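Local coordinates for protein alternansucrase (PDB 6HVG) that belongs to glycosyl hydrolase family 70, of the TIM-barrel clan, and also carries choline-binding and putative cell wall binding repeats, at residues 1389-1394 with 1399-1404. Residues are numbered along the deposited sequence; the frame is centred on the assembly and turned at random.
Sequences DKYIND and FYHLNV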
# COMPACT_ATOMS: atom_id res chain seq x y z
N ASP A 1389 25.40 -15.98 14.13
CA ASP A 1389 25.75 -14.56 14.10
C ASP A 1389 24.57 -13.65 14.43
O ASP A 1389 24.17 -12.80 13.62
CB ASP A 1389 26.33 -14.20 12.72
CG ASP A 1389 26.90 -12.78 12.63
OD1 ASP A 1389 27.23 -12.16 13.67
OD2 ASP A 1389 27.03 -12.30 11.48
N LYS A 1390 24.01 -13.83 15.63
CA LYS A 1390 23.02 -12.88 16.15
C LYS A 1390 22.74 -13.10 17.63
O LYS A 1390 23.05 -14.15 18.20
CB LYS A 1390 21.73 -12.88 15.30
CG LYS A 1390 20.63 -13.81 15.73
CD LYS A 1390 19.42 -13.68 14.82
CE LYS A 1390 18.16 -14.23 15.49
NZ LYS A 1390 17.01 -14.34 14.55
N TYR A 1391 22.16 -12.08 18.24
CA TYR A 1391 21.74 -12.18 19.63
C TYR A 1391 20.33 -12.75 19.58
O TYR A 1391 19.56 -12.50 18.63
CB TYR A 1391 21.78 -10.82 20.34
CG TYR A 1391 23.18 -10.22 20.45
CD1 TYR A 1391 23.89 -10.27 21.65
CD2 TYR A 1391 23.79 -9.62 19.33
CE1 TYR A 1391 25.18 -9.74 21.75
CE2 TYR A 1391 25.08 -9.10 19.41
CZ TYR A 1391 25.77 -9.16 20.63
OH TYR A 1391 27.04 -8.63 20.73
N ILE A 1392 20.00 -13.54 20.59
CA ILE A 1392 18.74 -14.25 20.66
C ILE A 1392 18.12 -13.96 22.03
O ILE A 1392 18.82 -13.99 23.04
CB ILE A 1392 18.98 -15.75 20.43
CG1 ILE A 1392 17.70 -16.48 20.13
CG2 ILE A 1392 19.66 -16.39 21.63
CD1 ILE A 1392 17.89 -17.98 20.09
N ASN A 1393 16.83 -13.64 22.07
CA ASN A 1393 16.17 -13.36 23.35
C ASN A 1393 15.14 -14.43 23.72
O ASN A 1393 14.62 -15.18 22.88
CB ASN A 1393 15.56 -11.94 23.39
CG ASN A 1393 14.19 -11.85 22.71
OD1 ASN A 1393 13.24 -12.55 23.09
ND2 ASN A 1393 14.07 -10.96 21.73
N ASP A 1394 14.85 -14.46 25.02
CA ASP A 1394 14.08 -15.48 25.72
C ASP A 1394 12.87 -14.79 26.40
O ASP A 1394 12.95 -13.59 26.74
CB ASP A 1394 15.06 -16.12 26.72
CG ASP A 1394 14.45 -17.22 27.57
OD1 ASP A 1394 13.22 -17.32 27.67
OD2 ASP A 1394 15.21 -18.00 28.17
N PHE A 1399 19.32 -13.45 27.65
CA PHE A 1399 19.91 -13.12 26.36
C PHE A 1399 21.06 -14.06 26.06
O PHE A 1399 21.81 -14.45 26.95
CB PHE A 1399 20.32 -11.63 26.32
CG PHE A 1399 19.19 -10.71 25.89
CD1 PHE A 1399 19.07 -10.31 24.55
CD2 PHE A 1399 18.22 -10.31 26.78
CE1 PHE A 1399 18.01 -9.50 24.13
CE2 PHE A 1399 17.16 -9.51 26.37
CZ PHE A 1399 17.05 -9.10 25.05
N TYR A 1400 21.16 -14.49 24.80
CA TYR A 1400 22.30 -15.31 24.36
C TYR A 1400 22.83 -14.78 23.03
O TYR A 1400 22.12 -14.07 22.31
CB TYR A 1400 21.89 -16.77 24.19
CG TYR A 1400 21.04 -17.34 25.32
CD1 TYR A 1400 21.62 -18.05 26.38
CD2 TYR A 1400 19.65 -17.22 25.30
CE1 TYR A 1400 20.84 -18.62 27.38
CE2 TYR A 1400 18.87 -17.76 26.31
CZ TYR A 1400 19.46 -18.45 27.34
OH TYR A 1400 18.65 -18.99 28.33
N HIS A 1401 24.08 -15.10 22.74
CA HIS A 1401 24.70 -14.71 21.47
C HIS A 1401 25.22 -15.95 20.77
O HIS A 1401 25.80 -16.84 21.41
CB HIS A 1401 25.83 -13.70 21.64
CG HIS A 1401 26.60 -13.44 20.38
ND1 HIS A 1401 27.84 -13.98 20.12
CD2 HIS A 1401 26.27 -12.72 19.28
CE1 HIS A 1401 28.25 -13.58 18.93
NE2 HIS A 1401 27.31 -12.81 18.40
N LEU A 1402 25.02 -15.99 19.46
CA LEU A 1402 25.53 -17.06 18.66
C LEU A 1402 26.57 -16.51 17.70
O LEU A 1402 26.31 -15.58 16.92
CB LEU A 1402 24.40 -17.77 17.93
CG LEU A 1402 23.32 -18.25 18.90
CD1 LEU A 1402 21.97 -18.35 18.21
CD2 LEU A 1402 23.77 -19.55 19.54
N ASN A 1403 27.77 -17.09 17.80
CA ASN A 1403 28.92 -16.72 16.98
C ASN A 1403 28.64 -17.02 15.52
O ASN A 1403 27.54 -17.51 15.18
CB ASN A 1403 30.16 -17.46 17.48
CG ASN A 1403 30.72 -16.87 18.77
OD1 ASN A 1403 30.53 -15.69 19.06
ND2 ASN A 1403 31.40 -17.69 19.56
N VAL A 1404 29.60 -16.71 14.66
CA VAL A 1404 29.47 -16.99 13.22
C VAL A 1404 29.49 -18.50 12.99
O VAL A 1404 28.69 -19.04 12.26
CB VAL A 1404 30.59 -16.32 12.38
CG1 VAL A 1404 30.27 -16.46 10.89
CG2 VAL A 1404 30.77 -14.86 12.77
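Tyr1400 and Ile1392 sit directly across from each other and bury more surface than any other residues here. Their backbones are joined both ways: Ile1392 N gives a hydrogen bond to Tyr1400 O at 2.8 Å, and Tyr1400 N returns one to Ile1392 O at 3.0 Å. On the same face the side chains cross, with the methyl Ile1392 CG2 against Tyr1400 CB at 3.4 Å and near the plane of the phenol ring, at its edge. That methyl lies between the backbone N and the carbonyl carbon of Ile1392, while CG1 runs anti to N (chi1 -165°). Phe1369 meets the Tyr1400 ring from outside the pair, and Tyr1379 of strand 1377-1380 touches Ile1392 and Leu1402, so this face packs against strand 1377-1380, with Met1408 also touching Tyr1400 and Leu1402. The two strands form an antiparallel beta hairpin near the modelled C-terminus, one of a series of short hairpins consistent with the choline-binding type of repeat. Its register is broken at the open end, where Asp1389 and Lys1390 both face Leu1402 in a G1 beta bulge. Asp1389, with phi and psi both positive, bonds through its N to Asn1403 O at 2.8 Å. Lys1390 and Leu1402 then make a reciprocal backbone pair. The other face carries rings: His1401 CD2 lies over the centre of the Tyr1391 ring, 3.7 Å above its plane, the two rings inclined at 49°. Closer to the turn, Asn1393 CB makes a CH-pi contact over the Phe1399 ring, 3.9 Å from the centroid and displaced toward the rim, the two residues forming a non-hydrogen-bonded pair.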